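Local coordinates for protein ATP-dependent RNA helicase HrpB (Escherichia coli, PDB 6EUD) that hydrolyses ATP to ADP and phosphate as a bacterial DExH-box RNA helicase of the DEAH/RHA group that binds single-stranded RNA, at residues A[517-522]-A[540-545]; A[305-310]-A[500-505]; A[758-763]-A[793-798]; A[735-740]-A[769-774]. All blocks are in the same frame, centred on the assembly; numbering follows the deposited sequence.

How the contacts relate
The four contacts form two pairs at far-separated places in one chain, and all lie away from the predicted ATP site and the DEFH box. Contacts 1 and 2 have centres about 6 Å apart and share one curled sheet, through its strands 534-542 and 503-506; they are stitched together where Gln542 OE1 of contact 1 lies 2.7 Å from Thr305 OG1 of contact 2. Contacts 3 and 4 belong to the C-terminal region, with centres about 12 Å apart and segments that alternate along the chain. There Pro796 CD packs 3.6 Å from Phe738 CE2. Between the pairs, centre-to-centre distances are about 64 to 71 Å.

Contact 1: A[517-522]-A[540-545]; sequences NGMGAM and LLQGSA
Ala521 and Leu540 sit on strands that are not direct neighbours, their CA atoms 7.9 Å apart, so side chains alone bridge the space between the backbones. The methyl CB of Ala521 meets CD2 of Leu540 at 4.3 Å, a loose apolar touch. Leu540 points its CB toward the opposing strand and reaches it with one branch of its fork. Both residues also pack on Leu515 and Ile551, which places the touch in the buried apolar interior of a small barrel. The strand order 503-506, 512-515, 520-522, 548-552, 534-542 and back to 503-506, with 520-522 parallel to 548-552, is the order of an OB fold, consistent with the OB-fold domain known from DEAH/RHA helicases. Strand 548-552 lies between the two strands joined here. At one side of this interior, Met519 swings CG between its backbone N and carbonyl carbon (chi1 76°), and its terminal CE comes to 4.3 Å from OE1 of Gln542. That amide is busy elsewhere: OE1 bonds to Thr305 OG1, while Gln542 NE2 bonds to Asp302 OD2 and also reaches the backbone O of Ser544 at 3.3 Å, although Ser544 is poorly ordered. The loop leading to Met519 is shaped by an Asx turn, in which Met519 N donates almost straight (170°) to Asn517 OD1 at 3.2 Å, from above the carbonyl plane.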
# COMPACT_ATOMS: atom_id res chain seq x y z
N ASN A 517 12.69 -6.20 12.09
CA ASN A 517 12.03 -6.56 10.84
C ASN A 517 13.08 -6.65 9.73
O ASN A 517 12.75 -6.86 8.56
CB ASN A 517 10.93 -5.54 10.51
CG ASN A 517 11.48 -4.18 10.19
OD1 ASN A 517 12.68 -3.93 10.30
ND2 ASN A 517 10.60 -3.26 9.80
N GLY A 518 14.34 -6.48 10.12
CA GLY A 518 15.46 -6.75 9.25
C GLY A 518 16.05 -5.53 8.58
O GLY A 518 17.12 -5.60 7.99
N MET A 519 15.35 -4.40 8.65
CA MET A 519 15.80 -3.21 7.95
C MET A 519 16.88 -2.46 8.73
O MET A 519 17.10 -2.72 9.92
CB MET A 519 14.64 -2.28 7.69
CG MET A 519 14.25 -1.53 8.95
SD MET A 519 12.98 -0.29 8.74
CE MET A 519 13.64 0.69 7.37
N GLY A 520 17.52 -1.51 8.06
CA GLY A 520 18.57 -0.71 8.66
C GLY A 520 18.08 0.61 9.22
O GLY A 520 17.29 1.33 8.59
N ALA A 521 18.56 0.93 10.41
CA ALA A 521 18.17 2.16 11.09
C ALA A 521 19.42 2.92 11.50
O ALA A 521 20.36 2.34 12.05
CB ALA A 521 17.29 1.86 12.31
N MET A 522 19.41 4.23 11.25
CA MET A 522 20.59 5.03 11.49
C MET A 522 20.38 6.09 12.55
O MET A 522 19.40 6.84 12.52
CB MET A 522 21.05 5.69 10.20
CG MET A 522 21.44 4.70 9.12
SD MET A 522 22.75 3.58 9.67
CE MET A 522 24.14 4.69 9.85
N LEU A 540 10.51 6.60 12.99
CA LEU A 540 11.56 6.38 11.99
C LEU A 540 11.31 7.13 10.70
O LEU A 540 10.21 7.04 10.12
CB LEU A 540 11.68 4.90 11.67
CG LEU A 540 12.10 3.97 12.79
CD1 LEU A 540 11.52 2.59 12.59
CD2 LEU A 540 13.61 3.93 12.83
N LEU A 541 12.34 7.82 10.21
CA LEU A 541 12.27 8.51 8.93
C LEU A 541 13.04 7.77 7.84
O LEU A 541 14.27 7.85 7.77
CB LEU A 541 12.79 9.95 9.06
CG LEU A 541 12.79 10.77 7.77
CD1 LEU A 541 11.41 10.76 7.09
CD2 LEU A 541 13.26 12.20 8.04
N GLN A 542 12.31 7.07 6.99
CA GLN A 542 12.90 6.30 5.89
C GLN A 542 13.34 7.23 4.77
O GLN A 542 12.51 7.96 4.22
CB GLN A 542 11.89 5.28 5.37
CG GLN A 542 12.42 4.27 4.39
CD GLN A 542 11.47 3.10 4.20
OE1 GLN A 542 10.65 2.79 5.07
NE2 GLN A 542 11.57 2.44 3.05
N GLY A 543 14.64 7.21 4.46
CA GLY A 543 15.21 8.02 3.39
C GLY A 543 14.44 7.89 2.09
O GLY A 543 13.89 8.87 1.58
N SER A 544 14.40 6.68 1.55
CA SER A 544 13.45 6.33 0.50
C SER A 544 13.46 4.82 0.32
O SER A 544 13.78 4.09 1.25
CB SER A 544 13.77 7.05 -0.81
OG SER A 544 12.59 7.26 -1.57
N ALA A 545 13.14 4.37 -0.90
CA ALA A 545 12.90 2.95 -1.23
C ALA A 545 13.87 1.96 -0.59
O ALA A 545 13.51 0.81 -0.34
CB ALA A 545 12.92 2.78 -2.74

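Contact 2: A[305-310]-A[500-505]; sequences TGLTRL and ADRIAR. With EDO (1,2-ethanediol), chain C.
Arg502 sets its CG opposite the carbonyl carbon (chi1 -59°) and then runs extended to NE, a long reach that delivers the guanidinium to Leu307, whose own CG takes the same setting (chi1 -64°). The two side chains slide past each other in opposite directions. Here the end of an antiparallel hairpin, strands 287-302 and 307-314 in the helicase C-terminal region, meets the OB-like barrel that includes strand 503-506, joining parts of the chain some 190 residues apart. CD2 of Leu307 lies over one face of the Arg502 guanidinium, offset toward the rim, 3.4 Å from Arg502 NH2. At the edge of the same group, near its plane, Gly306 O takes a weak hydrogen bond from Arg502 NH2, strongly bent at 122°. Gly306 has a positive phi, and the chain turns there into the strand; an ST turn supports it, with Leu307 N donating to Thr305 OG1 at 3.1 Å. A water molecule adds a second link between the segments: it accepts from Arg502 NE at 2.8 Å, lying in the guanidinium plane, and donates to Thr305 O at 2.8 Å. Arg502 NH1 turns to Pro538 O in a weak bond. Asp501 pairs with Arg422 in a salt bridge, and its negative charge probably eases the closeness of Arg422 to Arg502. Asp501 OD2 also accepts from the water at 2.9 Å and from O2 of a bound 1,2-ethanediol, probably a crystallisation additive, at 2.9 Å.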
# COMPACT_ATOMS: atom_id res chain seq x y z
N THR A 305 8.76 -2.43 5.06
CA THR A 305 9.31 -1.85 6.28
C THR A 305 8.23 -1.47 7.29
O THR A 305 8.53 -1.22 8.45
CB THR A 305 10.14 -0.59 5.96
OG1 THR A 305 9.30 0.43 5.41
CG2 THR A 305 11.26 -0.91 4.98
N GLY A 306 6.98 -1.42 6.84
CA GLY A 306 5.90 -0.86 7.64
C GLY A 306 6.05 0.62 7.90
O GLY A 306 5.37 1.16 8.77
N LEU A 307 6.93 1.30 7.16
CA LEU A 307 7.15 2.72 7.39
C LEU A 307 6.48 3.57 6.32
O LEU A 307 6.30 3.14 5.17
CB LEU A 307 8.64 3.06 7.46
CG LEU A 307 9.38 2.42 8.64
CD1 LEU A 307 10.83 2.91 8.68
CD2 LEU A 307 8.67 2.69 10.00
N THR A 308 6.06 4.76 6.72
CA THR A 308 5.57 5.73 5.77
C THR A 308 6.64 6.80 5.57
O THR A 308 7.17 7.35 6.54
CB THR A 308 4.25 6.37 6.24
OG1 THR A 308 3.28 5.33 6.47
CG2 THR A 308 3.71 7.36 5.18
N ARG A 309 6.98 7.06 4.32
CA ARG A 309 7.97 8.10 3.98
C ARG A 309 7.35 9.20 3.14
O ARG A 309 6.29 9.02 2.55
CB ARG A 309 9.15 7.47 3.26
CG ARG A 309 8.73 6.45 2.23
CD ARG A 309 9.92 5.91 1.48
NE ARG A 309 9.56 4.80 0.61
CZ ARG A 309 9.86 4.75 -0.68
NH1 ARG A 309 10.53 5.75 -1.24
NH2 ARG A 309 9.50 3.71 -1.42
N LEU A 310 8.00 10.37 3.15
CA LEU A 310 7.71 11.43 2.20
C LEU A 310 8.59 11.24 0.98
O LEU A 310 9.80 11.36 1.07
CB LEU A 310 7.95 12.81 2.79
CG LEU A 310 6.88 13.29 3.75
CD1 LEU A 310 7.13 14.74 4.15
CD2 LEU A 310 5.50 13.13 3.14
N ALA A 500 7.46 -4.05 18.42
CA ALA A 500 8.43 -5.15 18.47
C ALA A 500 9.33 -5.23 17.22
O ALA A 500 10.51 -5.53 17.31
CB ALA A 500 7.71 -6.46 18.67
N ASP A 501 8.74 -4.97 16.05
CA ASP A 501 9.46 -4.97 14.78
C ASP A 501 10.44 -3.80 14.68
O ASP A 501 11.25 -3.74 13.74
CB ASP A 501 8.47 -4.91 13.62
CG ASP A 501 7.50 -3.75 13.75
OD1 ASP A 501 7.14 -3.41 14.90
OD2 ASP A 501 7.07 -3.16 12.74
N ARG A 502 10.36 -2.86 15.62
CA ARG A 502 11.25 -1.70 15.57
C ARG A 502 12.23 -1.68 16.73
O ARG A 502 12.85 -0.66 17.00
CB ARG A 502 10.44 -0.41 15.55
CG ARG A 502 9.53 -0.35 14.36
CD ARG A 502 8.73 0.92 14.32
NE ARG A 502 7.80 0.89 13.20
CZ ARG A 502 6.86 1.80 13.01
NH1 ARG A 502 6.70 2.80 13.88
NH2 ARG A 502 6.06 1.71 11.96
N ILE A 503 12.36 -2.81 17.42
CA ILE A 503 13.49 -3.06 18.31
C ILE A 503 14.79 -3.00 17.52
O ILE A 503 14.91 -3.64 16.48
CB ILE A 503 13.37 -4.41 18.99
CG1 ILE A 503 12.20 -4.39 19.98
CG2 ILE A 503 14.69 -4.79 19.64
CD1 ILE A 503 11.85 -5.74 20.57
N ALA A 504 15.76 -2.24 18.01
CA ALA A 504 16.98 -2.01 17.23
C ALA A 504 18.24 -2.49 17.94
O ALA A 504 18.44 -2.25 19.14
CB ALA A 504 17.10 -0.56 16.92
N ARG A 505 19.09 -3.20 17.20
CA ARG A 505 20.37 -3.64 17.74
C ARG A 505 21.51 -2.99 16.96
O ARG A 505 21.41 -2.81 15.74
CB ARG A 505 20.49 -5.15 17.71
CG ARG A 505 21.85 -5.67 18.16
CD ARG A 505 22.03 -7.12 17.76
NE ARG A 505 23.42 -7.52 17.90
CZ ARG A 505 23.93 -8.12 18.98
NH1 ARG A 505 23.16 -8.40 20.01
NH2 ARG A 505 25.22 -8.44 19.00
C1 EDO C . 5.68 -6.55 11.21
O1 EDO C . 4.57 -6.14 10.44
C2 EDO C . 6.99 -6.19 10.49
O2 EDO C . 7.12 -4.76 10.31
O HOH W 1 7.47 -0.88 11.07

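Contact 3: A[758-763]-A[793-798]; sequences LSPAQR and HVWPDD
Ser759 OG, which braces the turn that presents Pro760 to His793 and Trp795, is held by two backbone N-H groups of its own loop. Ala761 N donates to Ser759 OG at 3.3 Å, making an ST turn, and Arg763 N adds a weak bond to it at 3.4 Å; the guanidinium of Arg763 lays one face over this oxygen. Backbone bonds tighten the same loop: Gln762 N to Ser759 O at 2.7 Å and Ser759 N to Arg763 O, also 2.7 Å, fit a type I turn with a G1 bulge, Gln762 taking the left-handed bulge position. Pro760, at the second position of the turn, uses its ring to touch both partners at once. Pro760 CG lies over the His793 imidazole face, a CH-pi contact 4.2 Å from the ring centroid and 16° off the normal. Toward Trp795 the approach is different: Pro760 CD meets Trp795 CH2 at 3.6 Å, and Pro760 CG stands at the indole edge in its plane. CB of His793 lies over one indole face, near its rim. The proline is therefore wedged against one aromatic face and one aromatic edge. The indole nitrogen NE1 is bonded to Tyr790 O, which helps hold the ring's orientation. The turn links the antiparallel strands 751-758 and 764-768, while His793 and Trp795 lie on the tail that follows helix 779-789; Met786 of that helix packs on Ser759, Pro760 and Trp795, filling in between hairpin and tail.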
# COMPACT_ATOMS: atom_id res chain seq x y z
N LEU A 758 11.98 -43.04 -34.43
CA LEU A 758 13.31 -43.61 -34.55
C LEU A 758 13.31 -44.79 -35.51
O LEU A 758 12.27 -45.35 -35.82
CB LEU A 758 13.81 -44.05 -33.17
CG LEU A 758 13.62 -43.05 -32.02
CD1 LEU A 758 13.78 -43.75 -30.68
CD2 LEU A 758 14.57 -41.86 -32.10
N SER A 759 14.50 -45.14 -35.99
CA SER A 759 14.73 -46.35 -36.77
C SER A 759 14.89 -47.58 -35.86
O SER A 759 14.98 -47.44 -34.64
CB SER A 759 15.97 -46.14 -37.62
OG SER A 759 17.13 -46.21 -36.80
N PRO A 760 14.94 -48.80 -36.44
CA PRO A 760 15.23 -50.00 -35.64
C PRO A 760 16.46 -49.88 -34.76
O PRO A 760 16.52 -50.53 -33.72
CB PRO A 760 15.47 -51.06 -36.70
CG PRO A 760 14.57 -50.67 -37.80
CD PRO A 760 14.61 -49.17 -37.83
N ALA A 761 17.41 -49.06 -35.20
CA ALA A 761 18.65 -48.85 -34.46
C ALA A 761 18.55 -47.62 -33.56
O ALA A 761 19.57 -47.13 -33.08
CB ALA A 761 19.83 -48.72 -35.41
N GLN A 762 17.32 -47.13 -33.32
CA GLN A 762 17.04 -46.17 -32.25
C GLN A 762 17.68 -44.84 -32.58
O GLN A 762 17.90 -43.99 -31.71
CB GLN A 762 17.49 -46.81 -30.93
CG GLN A 762 16.36 -47.61 -30.26
CD GLN A 762 15.79 -46.89 -29.02
OE1 GLN A 762 14.55 -46.62 -28.91
NE2 GLN A 762 16.65 -46.88 -27.96
N ARG A 763 17.80 -44.65 -33.89
CA ARG A 763 18.29 -43.46 -34.60
C ARG A 763 17.09 -42.60 -35.07
O ARG A 763 16.22 -43.11 -35.78
CB ARG A 763 19.13 -43.91 -35.81
CG ARG A 763 19.73 -42.81 -36.68
CD ARG A 763 20.49 -43.42 -37.87
NE ARG A 763 19.63 -44.10 -38.86
CZ ARG A 763 19.52 -45.43 -39.02
NH1 ARG A 763 18.72 -45.93 -39.96
NH2 ARG A 763 20.22 -46.27 -38.27
N HIS A 793 12.93 -55.51 -42.78
CA HIS A 793 11.67 -55.08 -42.17
C HIS A 793 10.62 -54.74 -43.21
O HIS A 793 10.94 -54.34 -44.33
CB HIS A 793 11.89 -53.85 -41.28
CG HIS A 793 12.59 -54.15 -39.99
ND1 HIS A 793 13.95 -54.29 -39.90
CD2 HIS A 793 12.10 -54.35 -38.74
CE1 HIS A 793 14.29 -54.56 -38.66
NE2 HIS A 793 13.18 -54.60 -37.93
N VAL A 794 9.35 -54.90 -42.84
CA VAL A 794 8.26 -54.43 -43.68
C VAL A 794 8.01 -52.93 -43.42
O VAL A 794 7.68 -52.53 -42.31
CB VAL A 794 6.95 -55.22 -43.44
CG1 VAL A 794 5.85 -54.73 -44.38
CG2 VAL A 794 7.19 -56.71 -43.61
N TRP A 795 8.20 -52.12 -44.46
CA TRP A 795 7.89 -50.70 -44.41
C TRP A 795 6.73 -50.40 -45.36
O TRP A 795 6.95 -50.09 -46.53
CB TRP A 795 9.12 -49.87 -44.78
CG TRP A 795 10.32 -50.28 -44.00
CD1 TRP A 795 11.32 -51.11 -44.40
CD2 TRP A 795 10.64 -49.90 -42.65
NE1 TRP A 795 12.26 -51.26 -43.40
CE2 TRP A 795 11.86 -50.52 -42.31
CE3 TRP A 795 10.02 -49.08 -41.70
CZ2 TRP A 795 12.46 -50.35 -41.06
CZ3 TRP A 795 10.63 -48.91 -40.46
CH2 TRP A 795 11.83 -49.56 -40.16
N PRO A 796 5.50 -50.47 -44.85
CA PRO A 796 4.26 -50.43 -45.64
C PRO A 796 3.94 -49.06 -46.24
O PRO A 796 4.26 -48.02 -45.67
CB PRO A 796 3.19 -50.81 -44.61
CG PRO A 796 3.75 -50.31 -43.32
CD PRO A 796 5.23 -50.52 -43.40
N ASP A 797 3.28 -49.08 -47.40
CA ASP A 797 2.93 -47.86 -48.10
C ASP A 797 1.80 -47.12 -47.37
O ASP A 797 1.63 -45.91 -47.54
CB ASP A 797 2.53 -48.17 -49.55
CG ASP A 797 3.68 -48.75 -50.37
OD1 ASP A 797 4.71 -48.06 -50.59
OD2 ASP A 797 3.57 -49.92 -50.80
N ASP A 798 1.04 -47.83 -46.54
CA ASP A 798 -0.02 -47.21 -45.75
C ASP A 798 0.11 -47.52 -44.24
O ASP A 798 -0.71 -48.24 -43.67
CB ASP A 798 -1.39 -47.66 -46.26
CG ASP A 798 -2.50 -46.69 -45.91
OD1 ASP A 798 -2.98 -45.98 -46.82
OD2 ASP A 798 -2.89 -46.62 -44.73

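Contact 4: A[735-740]-A[769-774]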
# COMPACT_ATOMS: atom_id res chain seq x y z
N GLN A 735 8.36 -47.91 -36.44
CA GLN A 735 7.67 -49.17 -36.76
C GLN A 735 6.56 -49.50 -35.73
O GLN A 735 5.55 -50.13 -36.08
CB GLN A 735 8.70 -50.32 -36.84
CG GLN A 735 9.33 -50.67 -35.50
CD GLN A 735 10.82 -50.96 -35.58
OE1 GLN A 735 11.49 -50.58 -36.53
NE2 GLN A 735 11.35 -51.61 -34.55
N GLU A 736 6.73 -49.04 -34.49
CA GLU A 736 5.78 -49.34 -33.43
C GLU A 736 4.52 -48.47 -33.50
O GLU A 736 3.52 -48.78 -32.88
CB GLU A 736 6.45 -49.17 -32.06
CG GLU A 736 7.54 -50.19 -31.76
CD GLU A 736 7.64 -50.53 -30.27
OE1 GLU A 736 8.33 -49.81 -29.50
OE2 GLU A 736 7.01 -51.53 -29.87
N MET A 737 4.58 -47.38 -34.26
CA MET A 737 3.43 -46.49 -34.38
C MET A 737 2.50 -46.86 -35.54
O MET A 737 1.54 -46.15 -35.83
CB MET A 737 3.91 -45.05 -34.54
CG MET A 737 4.66 -44.52 -33.34
SD MET A 737 3.68 -44.66 -31.85
CE MET A 737 2.20 -43.71 -32.32
N PHE A 738 2.79 -47.97 -36.22
CA PHE A 738 1.93 -48.40 -37.32
C PHE A 738 0.53 -48.76 -36.84
O PHE A 738 0.35 -49.48 -35.85
CB PHE A 738 2.53 -49.61 -38.03
CG PHE A 738 3.77 -49.29 -38.80
CD1 PHE A 738 4.06 -47.98 -39.15
CD2 PHE A 738 4.64 -50.29 -39.18
CE1 PHE A 738 5.20 -47.68 -39.87
CE2 PHE A 738 5.78 -50.00 -39.90
CZ PHE A 738 6.06 -48.69 -40.24
N GLY A 739 -0.48 -48.28 -37.55
CA GLY A 739 -1.86 -48.56 -37.20
C GLY A 739 -2.53 -47.39 -36.50
O GLY A 739 -3.76 -47.35 -36.37
N GLU A 740 -1.71 -46.44 -36.06
CA GLU A 740 -2.20 -45.23 -35.41
C GLU A 740 -2.34 -44.10 -36.43
O GLU A 740 -1.36 -43.66 -37.03
CB GLU A 740 -1.27 -44.83 -34.25
CG GLU A 740 -1.71 -43.58 -33.51
CD GLU A 740 -3.12 -43.70 -32.96
OE1 GLU A 740 -4.09 -43.40 -33.70
OE2 GLU A 740 -3.26 -44.08 -31.77
N ARG A 769 4.68 -33.77 -34.15
CA ARG A 769 3.54 -33.92 -33.27
C ARG A 769 2.28 -33.87 -34.11
O ARG A 769 1.18 -33.71 -33.60
CB ARG A 769 3.51 -32.86 -32.17
CG ARG A 769 3.36 -31.45 -32.64
CD ARG A 769 3.23 -30.53 -31.45
NE ARG A 769 3.11 -29.14 -31.88
CZ ARG A 769 2.86 -28.13 -31.05
NH1 ARG A 769 2.72 -28.38 -29.75
NH2 ARG A 769 2.77 -26.90 -31.52
N ASP A 770 2.48 -34.02 -35.42
CA ASP A 770 1.38 -34.17 -36.36
C ASP A 770 1.59 -35.48 -37.11
O ASP A 770 1.88 -35.47 -38.32
CB ASP A 770 1.30 -32.99 -37.33
CG ASP A 770 1.31 -31.64 -36.64
OD1 ASP A 770 0.22 -31.14 -36.30
OD2 ASP A 770 2.39 -31.06 -36.45
N LEU A 771 1.46 -36.60 -36.40
CA LEU A 771 1.71 -37.92 -36.97
C LEU A 771 0.95 -38.14 -38.28
O LEU A 771 1.52 -38.70 -39.22
CB LEU A 771 1.34 -39.02 -35.97
CG LEU A 771 1.43 -40.48 -36.42
CD1 LEU A 771 2.85 -40.91 -36.81
CD2 LEU A 771 0.88 -41.36 -35.30
N SER A 772 -0.30 -37.68 -38.34
CA SER A 772 -1.11 -37.78 -39.55
C SER A 772 -0.47 -37.10 -40.76
O SER A 772 -0.46 -37.65 -41.86
CB SER A 772 -2.50 -37.19 -39.30
OG SER A 772 -3.34 -37.40 -40.42
N ASP A 773 0.09 -35.91 -40.56
CA ASP A 773 0.84 -35.22 -41.61
C ASP A 773 2.09 -35.99 -42.01
O ASP A 773 2.54 -35.92 -43.15
CB ASP A 773 1.25 -33.82 -41.17
CG ASP A 773 0.09 -32.86 -41.16
OD1 ASP A 773 -0.96 -33.21 -41.72
OD2 ASP A 773 0.25 -31.75 -40.60
N PHE A 774 2.68 -36.70 -41.06
CA PHE A 774 3.93 -37.39 -41.33
C PHE A 774 3.71 -38.58 -42.28
O PHE A 774 4.43 -38.74 -43.27
CB PHE A 774 4.59 -37.86 -40.05
CG PHE A 774 5.76 -38.74 -40.29
CD1 PHE A 774 6.95 -38.22 -40.76
CD2 PHE A 774 5.66 -40.11 -40.08
CE1 PHE A 774 8.05 -39.05 -41.01
CE2 PHE A 774 6.74 -40.95 -40.33
CZ PHE A 774 7.94 -40.41 -40.80
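Leu771 turns one methyl, CD2, to both Met737 and Glu740, meeting the two side chains at different angles. Against Glu740 the side chains cross at about a right angle, and CD2 of Leu771 rests 3.9 Å from the aliphatic CG of Glu740. Against Met737 the crossing is oblique, and Leu771 CD2 sits 4.0 Å from Met737 CE. The close approaches all run through Leu771 CD2, which also lies 3.6 Å from Glu740 O. Leu771 reaches this spot with CG opposite its backbone N (chi1 175°), whereas Met737 is folded at both chi2 and chi3, which curls its CE round toward the leucine. The two partners are held close together by a type II turn from Met737 to Glu740, closed by Glu740 N to Met737 O at 3.3 Å, with Gly739 at the third position in a positive-phi conformation. Two of Glu740's oxygens have partners outside the contact: its backbone O accepts from Trp775 NE1 and its OE1 from Thr742 N. Leu771 opens a helix whose N-cap position is Asp770, and the Leu771 N is taken up by Asn743 OD1. Within the C-terminal region the turn follows strand 729-733, and helix 771-776 follows strand 764-768; side chains of strand 751-758 pack against both, with Leu757 touching Met737 and Phe774 while Leu755 touches Leu771.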